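Local coordinates for type 2A phosphatase-associated protein 42 (Saccharomyces cerevisiae, PDB 2V0P) that inhibits the PP2A-type phosphatase SIT4 and takes part in negative regulation of TOR signalling, and is represented here by its N-terminal, TPR-like helical domain, at residues Glu109-Phe114 with Ile216-Gln221; Pro126-Lys131 with His210-Thr215. One frame throughout, in Å; residues are numbered along the deposited sequence.

Helix 199-231 of this N-terminal, TPR-like domain takes part in both contacts: residues 210-215 pack on helix 126-133 in contact 2, and the residues that follow, 216-221, pack on helix 93-120 in contact 1. Helices 93-120 and 126-133 follow each other in the chain, and contact 1 spans the longer separation, with both segments of contact 2 falling between its own two. The centres lie about 9 Å apart, and the contacts touch directly, Phe111 CD1 standing 3.6 Å from Thr215 CG2. One long helix thus ties together two consecutive elements of the all-helical TAP42 fold, an instance of successive helices sharing a common neighbour.

Contact 1 (Glu109-Phe114 with Ile216-Gln221); sequences ESFINF and INNIEQ
Phe111 and Ile219 form the buried, tight part of this contact, in which the axes of the two segments come within 10.0 Å and run nearly antiparallel, at 152°. Phe111 CB lies 3.6 Å from Ile219 CG1, the two side chains sliding past each other in opposite directions. Ile219 carries CG1 anti to its carbonyl carbon (chi1 -76°), and the chain extends from there to put CD1 a looser 3.9 Å from CG1 of Ile112, whose side chain crosses it at about a right angle. Toward the more open side stands Asn218, partly exposed yet packed just as closely. Its CB meets the far end of the Phe111 ring, 3.6 Å from CZ, while the amide plane is tilted 37° from the ring and ND2 hydrogen-bonds to Asp214 a turn earlier. An alanine in place of Phe111 would remove the ring, and would probably open a gap beside Asn218 CB. Among the neighbouring elements, Pro141 of a loop lies against Ile112, while helix 75-83 covers the Phe111 and Asn218 side of the pairing of helices 93-120 and 199-231: its Leu81 touches both residues and its Tyr77 reaches Phe111.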
loop_
_atom_site.group_PDB
_atom_site.type_symbol
_atom_site.label_atom_id
_atom_site.label_comp_id
_atom_site.label_asym_id
_atom_site.label_seq_id
_atom_site.Cartn_x
_atom_site.Cartn_y
_atom_site.Cartn_z
ATOM N N GLU A 109 2.173 -11.688 -15.273
ATOM C CA GLU A 109 1.765 -12.371 -16.470
ATOM C C GLU A 109 2.049 -13.891 -16.343
ATOM O O GLU A 109 1.163 -14.659 -16.661
ATOM C CB GLU A 109 2.423 -11.808 -17.711
ATOM C CG GLU A 109 1.808 -12.222 -18.992
ATOM C CD GLU A 109 2.264 -11.352 -20.154
ATOM O OE1 GLU A 109 2.627 -10.167 -19.914
ATOM O OE2 GLU A 109 2.245 -11.844 -21.313
ATOM N N SER A 110 3.248 -14.266 -15.922
ATOM C CA SER A 110 3.597 -15.663 -15.754
ATOM C C SER A 110 2.646 -16.335 -14.762
ATOM O O SER A 110 2.173 -17.437 -15.001
ATOM C CB SER A 110 5.030 -15.882 -15.304
ATOM O OG SER A 110 5.913 -15.669 -16.342
ATOM N N PHE A 111 2.408 -15.675 -13.648
ATOM C CA PHE A 111 1.477 -16.197 -12.631
ATOM C C PHE A 111 0.112 -16.438 -13.243
ATOM O O PHE A 111 -0.495 -17.441 -12.964
ATOM C CB PHE A 111 1.414 -15.250 -11.404
ATOM C CG PHE A 111 2.544 -15.426 -10.435
ATOM C CD1 PHE A 111 2.814 -16.669 -9.875
ATOM C CD2 PHE A 111 3.293 -14.325 -10.008
ATOM C CE1 PHE A 111 3.845 -16.856 -8.991
ATOM C CE2 PHE A 111 4.332 -14.497 -9.128
ATOM C CZ PHE A 111 4.625 -15.794 -8.598
ATOM N N ILE A 112 -0.359 -15.529 -14.091
ATOM C CA ILE A 112 -1.661 -15.678 -14.729
ATOM C C ILE A 112 -1.725 -16.809 -15.812
ATOM O O ILE A 112 -2.676 -17.580 -15.886
ATOM C CB ILE A 112 -2.223 -14.303 -15.182
ATOM C CG1 ILE A 112 -2.394 -13.398 -13.919
ATOM C CG2 ILE A 112 -3.519 -14.463 -15.912
ATOM C CD1 ILE A 112 -2.955 -12.032 -14.204
ATOM N N ASN A 113 -0.668 -16.893 -16.605
ATOM C CA ASN A 113 -0.400 -18.043 -17.471
ATOM C C ASN A 113 -0.558 -19.372 -16.715
ATOM O O ASN A 113 -1.295 -20.191 -17.144
ATOM C CB ASN A 113 1.015 -17.904 -18.063
ATOM C CG ASN A 113 1.101 -16.834 -19.100
ATOM O OD1 ASN A 113 0.101 -16.304 -19.498
ATOM N ND2 ASN A 113 2.319 -16.530 -19.586
ATOM N N PHE A 114 0.088 -19.511 -15.557
ATOM C CA PHE A 114 0.031 -20.672 -14.724
ATOM C C PHE A 114 -1.445 -21.020 -14.336
ATOM O O PHE A 114 -1.827 -22.089 -14.529
ATOM C CB PHE A 114 0.911 -20.500 -13.514
ATOM C CG PHE A 114 0.783 -21.586 -12.469
ATOM C CD1 PHE A 114 1.052 -22.944 -12.777
ATOM C CD2 PHE A 114 0.445 -21.262 -11.166
ATOM C CE1 PHE A 114 0.930 -23.931 -11.824
ATOM C CE2 PHE A 114 0.362 -22.296 -10.156
ATOM C CZ PHE A 114 0.590 -23.642 -10.518
ATOM N N ILE A 216 -2.063 -16.437 -5.689
ATOM C CA ILE A 216 -2.914 -15.310 -5.418
ATOM C C ILE A 216 -2.154 -14.288 -4.527
ATOM O O ILE A 216 -2.203 -13.146 -4.821
ATOM C CB ILE A 216 -4.286 -15.713 -4.821
ATOM C CG1 ILE A 216 -5.130 -16.506 -5.837
ATOM C CG2 ILE A 216 -5.032 -14.474 -4.289
ATOM C CD1 ILE A 216 -5.374 -15.883 -7.152
ATOM N N ASN A 217 -1.445 -14.742 -3.517
ATOM C CA ASN A 217 -0.632 -13.893 -2.666
ATOM C C ASN A 217 0.465 -13.165 -3.400
ATOM O O ASN A 217 0.776 -12.038 -3.101
ATOM C CB ASN A 217 -0.015 -14.656 -1.525
ATOM C CG ASN A 217 -1.048 -15.018 -0.450
ATOM O OD1 ASN A 217 -2.006 -14.293 -0.221
ATOM N ND2 ASN A 217 -0.836 -16.122 0.195
ATOM N N ASN A 218 1.072 -13.850 -4.351
ATOM C CA ASN A 218 2.112 -13.239 -5.092
ATOM C C ASN A 218 1.564 -12.244 -6.077
ATOM O O ASN A 218 2.205 -11.199 -6.312
ATOM C CB ASN A 218 2.974 -14.323 -5.781
ATOM C CG ASN A 218 3.512 -15.318 -4.830
ATOM O OD1 ASN A 218 3.799 -15.023 -3.737
ATOM N ND2 ASN A 218 3.571 -16.578 -5.257
ATOM N N ILE A 219 0.421 -12.556 -6.697
ATOM C CA ILE A 219 -0.144 -11.657 -7.641
ATOM C C ILE A 219 -0.527 -10.344 -6.819
ATOM O O ILE A 219 -0.301 -9.312 -7.283
ATOM C CB ILE A 219 -1.344 -12.182 -8.371
ATOM C CG1 ILE A 219 -0.883 -13.202 -9.478
ATOM C CG2 ILE A 219 -2.090 -11.056 -9.098
ATOM C CD1 ILE A 219 -1.970 -13.978 -10.076
ATOM N N GLU A 220 -1.088 -10.492 -5.660
ATOM C CA GLU A 220 -1.524 -9.286 -4.828
ATOM C C GLU A 220 -0.311 -8.414 -4.477
ATOM O O GLU A 220 -0.320 -7.152 -4.685
ATOM C CB GLU A 220 -2.262 -9.750 -3.563
ATOM C CG GLU A 220 -3.084 -8.647 -2.899
ATOM C CD GLU A 220 -3.398 -8.907 -1.442
ATOM O OE1 GLU A 220 -2.881 -9.870 -0.833
ATOM O OE2 GLU A 220 -4.157 -8.119 -0.891
ATOM N N GLN A 221 0.734 -9.062 -3.990
ATOM C CA GLN A 221 1.923 -8.400 -3.536
ATOM C C GLN A 221 2.550 -7.694 -4.720
ATOM O O GLN A 221 2.877 -6.569 -4.596
ATOM C CB GLN A 221 2.895 -9.366 -2.921
ATOM C CG GLN A 221 4.302 -8.871 -2.851
ATOM C CD GLN A 221 4.476 -7.726 -1.839
ATOM O OE1 GLN A 221 3.829 -7.699 -0.797
ATOM N NE2 GLN A 221 5.360 -6.798 -2.148
#

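Contact 2 (Pro126-Lys131 with His210-Thr215)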
loop_
_atom_site.group_PDB
_atom_site.type_symbol
_atom_site.label_atom_id
_atom_site.label_comp_id
_atom_site.label_asym_id
_atom_site.label_seq_id
_atom_site.Cartn_x
_atom_site.Cartn_y
_atom_site.Cartn_z
ATOM N N PRO A 126 -11.931 -23.565 -7.025
ATOM C CA PRO A 126 -12.855 -22.531 -7.452
ATOM C C PRO A 126 -12.599 -21.178 -6.741
ATOM O O PRO A 126 -12.921 -20.143 -7.290
ATOM C CB PRO A 126 -14.209 -23.124 -7.131
ATOM C CG PRO A 126 -13.954 -24.058 -6.017
ATOM C CD PRO A 126 -12.603 -24.613 -6.239
ATOM N N LEU A 127 -11.998 -21.203 -5.557
ATOM C CA LEU A 127 -11.604 -20.016 -4.849
ATOM C C LEU A 127 -10.602 -19.217 -5.692
ATOM O O LEU A 127 -10.633 -17.972 -5.747
ATOM C CB LEU A 127 -10.977 -20.393 -3.515
ATOM C CG LEU A 127 -10.630 -19.251 -2.519
ATOM C CD1 LEU A 127 -10.622 -19.733 -1.084
ATOM C CD2 LEU A 127 -9.294 -18.603 -2.841
ATOM N N VAL A 128 -9.702 -19.941 -6.354
ATOM C CA VAL A 128 -8.667 -19.277 -7.131
ATOM C C VAL A 128 -9.252 -18.864 -8.431
ATOM O O VAL A 128 -8.965 -17.781 -8.924
ATOM C CB VAL A 128 -7.425 -20.169 -7.313
ATOM C CG1 VAL A 128 -6.384 -19.498 -8.244
ATOM C CG2 VAL A 128 -6.782 -20.455 -5.981
ATOM N N GLY A 129 -10.087 -19.721 -9.001
ATOM C CA GLY A 129 -10.732 -19.464 -10.263
ATOM C C GLY A 129 -11.659 -18.281 -10.266
ATOM O O GLY A 129 -11.786 -17.614 -11.281
ATOM N N GLU A 130 -12.326 -18.011 -9.129
ATOM C CA GLU A 130 -13.231 -16.874 -9.058
ATOM C C GLU A 130 -12.439 -15.569 -9.208
ATOM O O GLU A 130 -12.862 -14.656 -9.899
ATOM C CB GLU A 130 -13.979 -16.890 -7.745
ATOM C CG GLU A 130 -15.158 -15.975 -7.737
ATOM C CD GLU A 130 -15.494 -15.498 -6.341
ATOM O OE1 GLU A 130 -14.660 -15.706 -5.428
ATOM O OE2 GLU A 130 -16.577 -14.912 -6.156
ATOM N N LYS A 131 -11.295 -15.526 -8.552
ATOM C CA LYS A 131 -10.343 -14.417 -8.645
ATOM C C LYS A 131 -9.801 -14.254 -10.033
ATOM O O LYS A 131 -9.882 -13.167 -10.579
ATOM C CB LYS A 131 -9.236 -14.578 -7.634
ATOM C CG LYS A 131 -9.703 -14.524 -6.214
ATOM C CD LYS A 131 -8.565 -14.453 -5.279
ATOM C CE LYS A 131 -8.945 -14.818 -3.845
ATOM N NZ LYS A 131 -10.260 -14.279 -3.452
ATOM N N HIS A 210 -1.239 -26.092 -4.061
ATOM C CA HIS A 210 -0.679 -25.216 -3.070
ATOM C C HIS A 210 -0.144 -24.034 -3.861
ATOM O O HIS A 210 -0.407 -22.920 -3.502
ATOM C CB HIS A 210 0.397 -25.932 -2.274
ATOM C CG HIS A 210 1.325 -25.033 -1.554
ATOM N ND1 HIS A 210 2.663 -24.936 -1.872
ATOM C CD2 HIS A 210 1.111 -24.139 -0.563
ATOM C CE1 HIS A 210 3.233 -24.027 -1.101
ATOM N NE2 HIS A 210 2.312 -23.531 -0.297
ATOM N N PHE A 211 0.527 -24.328 -4.989
ATOM C CA PHE A 211 1.003 -23.275 -5.888
ATOM C C PHE A 211 -0.062 -22.272 -6.361
ATOM O O PHE A 211 0.188 -21.055 -6.370
ATOM C CB PHE A 211 1.788 -23.875 -7.044
ATOM C CG PHE A 211 2.998 -24.615 -6.630
ATOM C CD1 PHE A 211 3.548 -24.470 -5.400
ATOM C CD2 PHE A 211 3.655 -25.449 -7.578
ATOM C CE1 PHE A 211 4.741 -25.160 -5.043
ATOM C CE2 PHE A 211 4.804 -26.119 -7.253
ATOM C CZ PHE A 211 5.358 -25.997 -5.990
ATOM N N SER A 212 -1.236 -22.755 -6.734
ATOM C CA SER A 212 -2.287 -21.909 -7.194
ATOM C C SER A 212 -2.772 -20.968 -6.066
ATOM O O SER A 212 -3.045 -19.809 -6.333
ATOM C CB SER A 212 -3.451 -22.731 -7.769
ATOM O OG SER A 212 -4.216 -23.252 -6.726
ATOM N N LEU A 213 -2.823 -21.451 -4.836
ATOM C CA LEU A 213 -3.194 -20.613 -3.725
ATOM C C LEU A 213 -2.048 -19.580 -3.449
ATOM O O LEU A 213 -2.342 -18.434 -3.376
ATOM C CB LEU A 213 -3.567 -21.440 -2.523
ATOM C CG LEU A 213 -4.900 -22.190 -2.801
ATOM C CD1 LEU A 213 -4.933 -23.402 -1.970
ATOM C CD2 LEU A 213 -6.125 -21.305 -2.464
ATOM N N ASP A 214 -0.796 -20.020 -3.345
ATOM C CA ASP A 214 0.347 -19.167 -3.157
ATOM C C ASP A 214 0.341 -18.054 -4.170
ATOM O O ASP A 214 0.580 -16.938 -3.815
ATOM C CB ASP A 214 1.672 -19.962 -3.324
ATOM C CG ASP A 214 2.915 -19.140 -2.894
ATOM O OD1 ASP A 214 2.892 -18.587 -1.762
ATOM O OD2 ASP A 214 3.899 -19.057 -3.667
ATOM N N THR A 215 0.038 -18.370 -5.422
ATOM C CA THR A 215 -0.020 -17.436 -6.565
ATOM C C THR A 215 -0.899 -16.225 -6.285
ATOM O O THR A 215 -0.524 -15.107 -6.592
ATOM C CB THR A 215 -0.458 -18.188 -7.875
ATOM O OG1 THR A 215 0.579 -19.076 -8.203
ATOM C CG2 THR A 215 -0.674 -17.284 -9.080
#
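Val128 and Leu127 of the short helix 126-133 face Ser212 and Leu213 of helix 199-231, with segment axes 9.8 Å apart and inclined at 39°. Along 210-215, Phe211 turns its side chain to Tyr77, on which its ring stacks. Ser212 comes next and meets Val128 with both its backbone and its side chain: the backbone O lies 3.8 Å from Val128 CG2, and the hydroxyl OG approaches the same methyl to 3.9 Å. These are packing contacts; the polar need of OG is met by the carbonyl oxygen of His209. Leu213 supplies the apolar half. Its CD2 touches Val128 CG2 at 3.7 Å and, more loosely, Leu127 CD2 at 4.2 Å, the two leucines crossing at about a right angle. Val128 can serve both residues because CG2 stands beside its backbone N, whereas CG1 is anti to that N (chi1 175°) and skirts the Ser212 carbonyl. Asp214 then directs OD2 to Tyr77 OH. At Thr215 the hydroxyl donates to Phe211 O over 2.7 Å, from above the carbonyl plane, while the backbone N of Thr215 reaches that oxygen from the opposite face; the bond satisfies a buried hydroxyl within its own helix. With Leu169 and Asn173 of helix 156-186 touching Leu127 and Leu213 respectively, the whole is plain helix-on-helix packing of the kind that builds a TPR-like, all-helical fold.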